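Long-range contacts in galactan 1,3-beta-galactosidase (Phanerochaete chrysosporium, PDB 7BYS), which probably hydrolyses beta-1,3-galactan from its chain end as a family 43 glycoside hydrolase that carries a calcium-containing carbohydrate-binding module: residues S306-N311 with L421-V426; G312-S317 with G339-N344; N344-N349 with N406-G411. All coordinates share one frame; numbering follows the deposited sequence. Where two conformers were deposited one is given.

Contact 1 (S306-N311 with L421-V426). With CA (calcium ion), chain F.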
loop_
_atom_site.group_PDB
_atom_site.type_symbol
_atom_site.label_atom_id
_atom_site.label_comp_id
_atom_site.label_asym_id
_atom_site.label_seq_id
_atom_site.Cartn_x
_atom_site.Cartn_y
_atom_site.Cartn_z
ATOM N N SER A 306 4.615 -23.358 8.661
ATOM C CA SER A 306 5.868 -22.942 8.043
ATOM C C SER A 306 6.697 -24.149 7.633
ATOM O O SER A 306 6.797 -25.129 8.377
ATOM C CB SER A 306 6.693 -22.107 9.023
ATOM O OG SER A 306 6.161 -20.804 9.189
ATOM N N TYR A 307 7.327 -24.050 6.464
ATOM C CA TYR A 307 8.248 -25.065 5.956
ATOM C C TYR A 307 9.514 -24.355 5.499
ATOM O O TYR A 307 9.449 -23.485 4.625
ATOM C CB TYR A 307 7.639 -25.811 4.766
ATOM C CG TYR A 307 6.340 -26.526 5.072
ATOM C CD1 TYR A 307 5.125 -25.855 5.018
ATOM C CD2 TYR A 307 6.326 -27.880 5.407
ATOM C CE1 TYR A 307 3.931 -26.507 5.292
ATOM C CE2 TYR A 307 5.138 -28.537 5.682
ATOM C CZ TYR A 307 3.947 -27.844 5.627
ATOM O OH TYR A 307 2.759 -28.497 5.905
ATOM N N GLU A 308 10.658 -24.745 6.051
ATOM C CA GLU A 308 11.926 -24.144 5.656
ATOM C C GLU A 308 12.381 -24.703 4.318
ATOM O O GLU A 308 12.352 -25.918 4.104
ATOM C CB GLU A 308 12.995 -24.423 6.711
ATOM C CG GLU A 308 12.705 -23.818 8.080
ATOM C CD GLU A 308 12.729 -22.301 8.102
ATOM O OE1 GLU A 308 13.359 -21.676 7.223
ATOM O OE2 GLU A 308 12.108 -21.725 9.011
ATOM N N ALA A 309 12.809 -23.818 3.414
ATOM C CA ALA A 309 13.286 -24.273 2.113
ATOM C C ALA A 309 14.478 -25.211 2.254
ATOM O O ALA A 309 14.606 -26.185 1.498
ATOM C CB ALA A 309 13.652 -23.071 1.245
ATOM N N GLU A 310 15.349 -24.949 3.231
ATOM C CA GLU A 310 16.563 -25.736 3.390
ATOM C C GLU A 310 16.279 -27.150 3.872
ATOM O O GLU A 310 17.167 -28.003 3.784
ATOM C CB GLU A 310 17.555 -25.008 4.308
ATOM C CG GLU A 310 17.048 -24.745 5.720
ATOM C CD GLU A 310 16.321 -23.415 5.867
ATOM O OE1 GLU A 310 15.811 -22.872 4.856
ATOM O OE2 GLU A 310 16.298 -22.908 7.007
ATOM N N ASN A 311 15.075 -27.419 4.369
ATOM C CA ASN A 311 14.668 -28.772 4.713
ATOM C C ASN A 311 14.028 -29.500 3.542
ATOM O O ASN A 311 13.682 -30.679 3.674
ATOM C CB ASN A 311 13.718 -28.755 5.918
ATOM C CG ASN A 311 14.407 -28.321 7.188
ATOM O OD1 ASN A 311 15.620 -28.482 7.331
ATOM N ND2 ASN A 311 13.641 -27.763 8.118
ATOM N N LEU A 421 15.299 -18.651 -1.623
ATOM C CA LEU A 421 14.074 -19.007 -0.911
ATOM C C LEU A 421 14.394 -19.391 0.528
ATOM O O LEU A 421 15.161 -20.326 0.773
ATOM C CB LEU A 421 13.355 -20.150 -1.627
ATOM C CG LEU A 421 11.937 -20.451 -1.124
ATOM C CD1 LEU A 421 10.957 -19.305 -1.427
ATOM C CD2 LEU A 421 11.425 -21.754 -1.736
ATOM N N ASP A 422 13.797 -18.666 1.478
ATOM C CA ASP A 422 14.020 -18.863 2.903
ATOM C C ASP A 422 13.077 -19.913 3.474
ATOM O O ASP A 422 13.525 -20.868 4.117
ATOM C CB ASP A 422 13.807 -17.521 3.625
ATOM C CG ASP A 422 14.079 -17.590 5.105
ATOM O OD1 ASP A 422 14.541 -18.629 5.603
ATOM O OD2 ASP A 422 13.827 -16.574 5.791
ATOM N N LYS A 423 11.778 -19.731 3.267
ATOM C CA LYS A 423 10.756 -20.635 3.776
ATOM C C LYS A 423 9.456 -20.289 3.069
ATOM O O LYS A 423 9.368 -19.292 2.342
ATOM C CB LYS A 423 10.573 -20.500 5.299
ATOM C CG LYS A 423 10.132 -19.114 5.775
ATOM C CD LYS A 423 9.712 -19.163 7.238
ATOM C CE LYS A 423 9.064 -17.865 7.669
ATOM N NZ LYS A 423 8.390 -18.043 8.992
ATOM N N ILE A 424 8.445 -21.128 3.286
ATOM C CA ILE A 424 7.081 -20.849 2.859
ATOM C C ILE A 424 6.172 -21.001 4.069
ATOM O O ILE A 424 6.483 -21.734 5.012
ATOM C CB ILE A 424 6.601 -21.730 1.674
ATOM C CG1 ILE A 424 6.380 -23.194 2.104
ATOM C CG2 ILE A 424 7.579 -21.646 0.505
ATOM C CD1 ILE A 424 5.778 -24.069 1.011
ATOM N N ILE A 425 5.058 -20.282 4.056
ATOM C CA ILE A 425 4.003 -20.455 5.048
ATOM C C ILE A 425 2.717 -20.759 4.304
ATOM O O ILE A 425 2.301 -19.992 3.425
ATOM C CB ILE A 425 3.830 -19.237 5.971
ATOM C CG1 ILE A 425 5.165 -18.842 6.611
ATOM C CG2 ILE A 425 2.781 -19.554 7.035
ATOM C CD1 ILE A 425 5.069 -17.640 7.580
ATOM N N VAL A 426 2.102 -21.886 4.644
ATOM C CA VAL A 426 0.873 -22.346 4.013
ATOM C C VAL A 426 -0.292 -22.017 4.935
ATOM O O VAL A 426 -0.350 -22.496 6.076
ATOM C CB VAL A 426 0.930 -23.852 3.720
ATOM C CG1 VAL A 426 -0.401 -24.325 3.143
ATOM C CG2 VAL A 426 2.068 -24.173 2.757
HETATM CA CA CA F . 15.160 -20.813 6.069
#
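Glu308, Glu310 and Asp422 meet at a calcium ion that joins the end of one strand to the start of another. Glu308 offers a single oxygen, OE1, 2.3 Å from the metal. Glu310 binds with both carboxylate oxygens, OE1 2.5 Å from the calcium, its chain bent at chi2 (-90°) to bring the group to the metal. Asp422 binds twice, through OD1 and through its own backbone O, and the backbone oxygens of Ser327 and Lys330 complete the shell. The calcium charge probably eases the repulsion among the three carboxylates. Asp422 O also accepts the N-H of Ala309 at 3.1 Å, the donor standing above the carbonyl plane. This is the calcium site of the CBM6/CBM35-like beta-sandwich, built where the antiparallel strands 305-308 and 420-426 pair; on the other side of 420-426, a classic beta bulge sets Asp422 and Lys423 together opposite the single residue Tyr358 of strand 352-360. Farther along, Tyr307 and Ile424 form the hydrogen-bonded pair, with Tyr307 N 2.9 Å from Ile424 O. The Tyr307 ring meets Ile424 CG1 and Val426 CG2 obliquely, CE1 coming 3.9 Å from Val426 CG2, while its hydroxyl bonds to Gln347 N.

Contact 2 (G312-S317 with G339-N344)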
loop_
_atom_site.group_PDB
_atom_site.type_symbol
_atom_site.label_atom_id
_atom_site.label_comp_id
_atom_site.label_asym_id
_atom_site.label_seq_id
_atom_site.Cartn_x
_atom_site.Cartn_y
_atom_site.Cartn_z
ATOM N N GLY A 312 13.877 -28.834 2.402
ATOM C CA GLY A 312 13.343 -29.462 1.218
ATOM C C GLY A 312 14.395 -30.261 0.484
ATOM O O GLY A 312 15.566 -30.313 0.862
ATOM N N GLN A 313 13.960 -30.892 -0.603
ATOM C CA GLN A 313 14.820 -31.752 -1.400
ATOM C C GLN A 313 15.338 -30.933 -2.576
ATOM O O GLN A 313 14.570 -30.532 -3.462
ATOM C CB GLN A 313 14.043 -32.984 -1.862
ATOM C CG GLN A 313 13.830 -34.048 -0.768
ATOM C CD GLN A 313 13.283 -33.488 0.552
ATOM O OE1 GLN A 313 12.090 -33.183 0.667
ATOM N NE2 GLN A 313 14.158 -33.357 1.553
ATOM N N ARG A 314 16.644 -30.680 -2.583
ATOM C CA ARG A 314 17.252 -29.906 -3.654
ATOM C C ARG A 314 17.539 -30.796 -4.849
ATOM O O ARG A 314 17.893 -31.967 -4.692
ATOM C CB ARG A 314 18.558 -29.281 -3.175
ATOM C CG ARG A 314 18.331 -28.097 -2.257
ATOM C CD ARG A 314 19.643 -27.514 -1.768
ATOM N NE ARG A 314 20.306 -28.423 -0.839
ATOM C CZ ARG A 314 21.502 -28.956 -1.043
ATOM N NH1 ARG A 314 22.188 -28.660 -2.135
ATOM N NH2 ARG A 314 22.018 -29.775 -0.141
ATOM N N GLY A 315 17.372 -30.238 -6.041
ATOM C CA GLY A 315 17.740 -30.924 -7.261
ATOM C C GLY A 315 18.631 -30.052 -8.122
ATOM O O GLY A 315 18.533 -28.821 -8.122
ATOM N N GLY A 316 19.528 -30.710 -8.851
ATOM C CA GLY A 316 20.415 -29.976 -9.732
ATOM C C GLY A 316 21.383 -29.114 -8.942
ATOM O O GLY A 316 21.959 -29.550 -7.939
ATOM N N SER A 317 21.536 -27.863 -9.365
ATOM C CA SER A 317 22.623 -27.016 -8.895
ATOM C C SER A 317 22.240 -26.098 -7.736
ATOM O O SER A 317 23.015 -25.191 -7.409
ATOM C CB SER A 317 23.170 -26.189 -10.059
ATOM O OG SER A 317 22.138 -25.780 -10.938
ATOM N N GLY A 339 18.619 -25.373 -11.017
ATOM C CA GLY A 339 18.516 -25.742 -9.611
ATOM C C GLY A 339 17.076 -25.664 -9.141
ATOM O O GLY A 339 16.360 -24.722 -9.482
ATOM N N THR A 340 16.654 -26.659 -8.361
ATOM C CA THR A 340 15.296 -26.692 -7.830
ATOM C C THR A 340 15.310 -27.030 -6.351
ATOM O O THR A 340 16.291 -27.539 -5.808
ATOM C CB THR A 340 14.407 -27.734 -8.550
ATOM O OG1 THR A 340 14.954 -29.044 -8.360
ATOM C CG2 THR A 340 14.318 -27.435 -10.027
ATOM N N VAL A 341 14.196 -26.732 -5.686
ATOM C CA VAL A 341 13.941 -27.275 -4.362
ATOM C C VAL A 341 12.481 -27.694 -4.310
ATOM O O VAL A 341 11.605 -27.003 -4.841
ATOM C CB VAL A 341 14.344 -26.318 -3.209
ATOM C CG1 VAL A 341 13.463 -25.061 -3.173
ATOM C CG2 VAL A 341 14.310 -27.050 -1.861
ATOM N N THR A 342 12.231 -28.860 -3.726
ATOM C CA THR A 342 10.886 -29.397 -3.612
ATOM C C THR A 342 10.593 -29.547 -2.133
ATOM O O THR A 342 11.319 -30.243 -1.417
ATOM C CB THR A 342 10.791 -30.751 -4.320
ATOM O OG1 THR A 342 11.077 -30.574 -5.710
ATOM C CG2 THR A 342 9.391 -31.335 -4.178
ATOM N N ILE A 343 9.559 -28.859 -1.670
ATOM C CA ILE A 343 9.100 -29.003 -0.299
ATOM C C ILE A 343 8.043 -30.093 -0.287
ATOM O O ILE A 343 7.016 -29.987 -0.965
ATOM C CB ILE A 343 8.567 -27.673 0.251
ATOM C CG1 ILE A 343 9.719 -26.656 0.273
ATOM C CG2 ILE A 343 7.993 -27.866 1.645
ATOM C CD1 ILE A 343 9.354 -25.313 0.834
ATOM N N ASN A 344 8.324 -31.160 0.444
ATOM C CA ASN A 344 7.455 -32.320 0.497
ATOM C C ASN A 344 6.677 -32.328 1.805
ATOM O O ASN A 344 6.966 -31.579 2.742
ATOM C CB ASN A 344 8.284 -33.603 0.360
ATOM C CG ASN A 344 8.769 -33.826 -1.056
ATOM O OD1 ASN A 344 7.975 -34.000 -1.974
ATOM N ND2 ASN A 344 10.088 -33.823 -1.240
HETATM O O HOH W 1 13.882 -30.398 -6.254
HETATM O O HOH W 2 10.509 -30.938 2.514
#
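Gln313 and Thr342 face each other as a hydrogen-bonded pair, Gln313 N reaching Thr342 O at 2.8 Å, and Gly315 with Thr340 repeats the pattern two residues on. Packing is tight at the glycines. A beta carbon on Gly312 would run into Thr342 O and Val341 CG2, and one on Gly315 would strike Thr340 OG1, which lies 3.5 Å from Gly315 CA. On the inner face Val341 CG2 rests against the backbone of Gly312, with Arg314 CG touching it more loosely at 4.2 Å.

The opposite face is wetter and polar. A water bridges Gln313 O, Thr340 OG1 and Thr342 OG1, the last also bonded to Thr409 OG1. Nearby, the Gln313 chain bends at chi2 (49°) and brings OE1 to Asn344 ND2, 2.8 Å away; the two amides are nearly coplanar, and the N-H points almost straight (166°) at a lone pair of OE1, in the carbonyl plane. An alanine in place of Asn344 removes the donor, and Gln313 OE1 would probably be left relying on its weak bond to a second water, its amide freer to turn.

Strand 313-316 is an outermost strand of its five-stranded antiparallel sheet; strand 339-349 separates it from 405-410, while Val341 and Ile343 reach across to Leu421 and Ile424 of strand 420-426.

Contact 3 (N344-N349 with N406-G411)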
loop_
_atom_site.group_PDB
_atom_site.type_symbol
_atom_site.label_atom_id
_atom_site.label_comp_id
_atom_site.label_asym_id
_atom_site.label_seq_id
_atom_site.Cartn_x
_atom_site.Cartn_y
_atom_site.Cartn_z
ATOM N N ASN A 344 8.324 -31.160 0.444
ATOM C CA ASN A 344 7.455 -32.320 0.497
ATOM C C ASN A 344 6.677 -32.328 1.805
ATOM O O ASN A 344 6.966 -31.579 2.742
ATOM C CB ASN A 344 8.284 -33.603 0.360
ATOM C CG ASN A 344 8.769 -33.826 -1.056
ATOM O OD1 ASN A 344 7.975 -34.000 -1.974
ATOM N ND2 ASN A 344 10.088 -33.823 -1.240
ATOM N N ASN A 345 5.666 -33.197 1.845
ATOM C CA ASN A 345 4.828 -33.380 3.030
ATOM C C ASN A 345 4.188 -32.070 3.480
ATOM O O ASN A 345 4.115 -31.767 4.674
ATOM C CB ASN A 345 5.585 -34.074 4.160
ATOM C CG ASN A 345 6.010 -35.472 3.778
ATOM O OD1 ASN A 345 5.196 -36.267 3.314
ATOM N ND2 ASN A 345 7.294 -35.762 3.924
ATOM N N VAL A 346 3.749 -31.278 2.509
ATOM C CA VAL A 346 2.930 -30.107 2.792
ATOM C C VAL A 346 1.508 -30.600 3.047
ATOM O O VAL A 346 0.799 -30.989 2.115
ATOM C CB VAL A 346 2.982 -29.104 1.637
ATOM C CG1 VAL A 346 2.123 -27.879 1.951
ATOM C CG2 VAL A 346 4.423 -28.692 1.377
ATOM N N GLN A 347 1.099 -30.588 4.315
ATOM C CA GLN A 347 -0.203 -31.109 4.706
ATOM C C GLN A 347 -1.312 -30.158 4.275
ATOM O O GLN A 347 -1.162 -28.933 4.332
ATOM C CB GLN A 347 -0.238 -31.286 6.227
ATOM C CG GLN A 347 -1.522 -31.895 6.798
ATOM C CD GLN A 347 -2.683 -30.905 6.886
ATOM O OE1 GLN A 347 -2.483 -29.698 7.061
ATOM N NE2 GLN A 347 -3.905 -31.417 6.764
ATOM N N SER A 348 -2.445 -30.727 3.862
ATOM C CA SER A 348 -3.606 -29.910 3.552
ATOM C C SER A 348 -4.887 -30.688 3.804
ATOM O O SER A 348 -4.899 -31.920 3.830
ATOM C CB SER A 348 -3.585 -29.415 2.105
ATOM O OG SER A 348 -4.611 -28.460 1.902
ATOM N N ASN A 349 -5.969 -29.935 3.998
ATOM C CA ASN A 349 -7.327 -30.455 3.963
ATOM C C ASN A 349 -7.905 -30.444 2.557
ATOM O O ASN A 349 -9.043 -30.885 2.365
ATOM C CB ASN A 349 -8.238 -29.634 4.891
ATOM C CG ASN A 349 -8.010 -28.128 4.766
ATOM O OD1 ASN A 349 -7.414 -27.653 3.802
ATOM N ND2 ASN A 349 -8.491 -27.372 5.750
ATOM N N ASN A 406 1.332 -33.036 0.115
ATOM C CA ASN A 406 1.535 -32.385 -1.165
ATOM C C ASN A 406 3.006 -32.044 -1.304
ATOM O O ASN A 406 3.732 -31.937 -0.316
ATOM C CB ASN A 406 0.752 -31.071 -1.242
ATOM C CG ASN A 406 -0.743 -31.286 -1.221
ATOM O OD1 ASN A 406 -1.373 -31.387 -2.268
ATOM N ND2 ASN A 406 -1.319 -31.348 -0.025
ATOM N N SER A 407 3.435 -31.869 -2.553
ATOM C CA SER A 407 4.772 -31.378 -2.861
ATOM C C SER A 407 4.666 -30.077 -3.645
ATOM O O SER A 407 3.770 -29.912 -4.479
ATOM C CB SER A 407 5.544 -32.402 -3.708
ATOM O OG SER A 407 5.193 -32.302 -5.085
ATOM N N ILE A 408 5.576 -29.147 -3.367
ATOM C CA ILE A 408 5.653 -27.890 -4.104
ATOM C C ILE A 408 7.088 -27.719 -4.579
ATOM O O ILE A 408 8.014 -27.723 -3.762
ATOM C CB ILE A 408 5.225 -26.682 -3.254
ATOM C CG1 ILE A 408 3.858 -26.926 -2.603
ATOM C CG2 ILE A 408 5.191 -25.431 -4.115
ATOM C CD1 ILE A 408 3.483 -25.869 -1.558
ATOM N N THR A 409 7.274 -27.581 -5.890
ATOM C CA THR A 409 8.603 -27.500 -6.488
ATOM C C THR A 409 8.847 -26.082 -6.987
ATOM O O THR A 409 8.004 -25.511 -7.690
ATOM C CB THR A 409 8.745 -28.501 -7.636
ATOM O OG1 THR A 409 8.684 -29.833 -7.114
ATOM C CG2 THR A 409 10.082 -28.330 -8.322
ATOM N N PHE A 410 10.009 -25.530 -6.642
ATOM C CA PHE A 410 10.398 -24.168 -6.991
ATOM C C PHE A 410 11.609 -24.186 -7.913
ATOM O O PHE A 410 12.582 -24.904 -7.654
ATOM C CB PHE A 410 10.745 -23.376 -5.727
ATOM C CG PHE A 410 9.606 -23.253 -4.771
ATOM C CD1 PHE A 410 8.723 -22.186 -4.877
ATOM C CD2 PHE A 410 9.414 -24.188 -3.764
ATOM C CE1 PHE A 410 7.655 -22.061 -3.997
ATOM C CE2 PHE A 410 8.352 -24.067 -2.888
ATOM C CZ PHE A 410 7.471 -23.000 -3.006
ATOM N N GLY A 411 11.538 -23.397 -8.984
ATOM C CA GLY A 411 12.677 -23.132 -9.833
ATOM C C GLY A 411 12.832 -24.034 -11.035
ATOM O O GLY A 411 13.797 -23.858 -11.784
#
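Val346 and Asn406 lie side by side, Val346 CB 4.1 Å from Asn406 CB, and the amide of Asn406 is turned back to the backbone of its neighbour. With CG anti to its own carbonyl carbon (chi1 -66°) and chi2 near a right angle, the side chain sends ND2 to Val346 O at 3.0 Å. That oxygen lies almost exactly in the plane of the Asn406 amide; the donor stands nearly in line with the C=O bond, and the N-H is itself nearly straight (164°). The backbone N of Asn406 adds a weak, strongly bent bond to the same oxygen, while Val346 N gives a sound one to Asn406 O at 2.9 Å. One carbonyl is therefore held chiefly by a side chain where regular strand pairing would use a backbone amide.

This is a loosely paired part of the five-stranded sheet of the CBM6/CBM35-like beta-sandwich. The N-to-C directions of the short segments make 117°, well short of antiparallel, and Asn345, with its positive phi, interrupts the extended course of strand 339-349. The other end of the Asn406 amide is fixed as well: OD1 accepts from Asn402 N and Asn374 ND2, which holds the group against rotation.

Toward the interior, Val346 presents CG2 to Ile408 CD1 at 4.2 Å, the two side chains crossing at about a right angle. Both lie between the sheets, where Val346 touches Val426, and Ile408 touches Ile424 and Leu399. Ser348 CB packs 3.7 Å from Asn406 ND2, while its hydroxyl bonds to Gly350 N. At the more open end, the Asn344 amide, whose ND2 is engaged by Gln313, makes a minor contact through OD1 with Ser407 CB.

How the contacts relate
The three contacts sample both sheets of one carbohydrate-binding module. Contacts 2 and 3 share strand 339-349 and sit in the same sheet: contact 2 pairs it with an outermost strand, is largely a surface contact and relies on backbone ladders, glycines and water, whereas contact 3 is partly buried and supplements weakened backbone pairing with an asparagine amide. Contact 1 belongs to the facing sheet, is also partly buried, and alone adds metal coordination to strand pairing. The sheets meet through apolar side chains: Tyr307 packs on Ile343 and Leu421 on Phe410. Along the chain, contacts 2 and 3 follow one another inside the loop closed by contact 1.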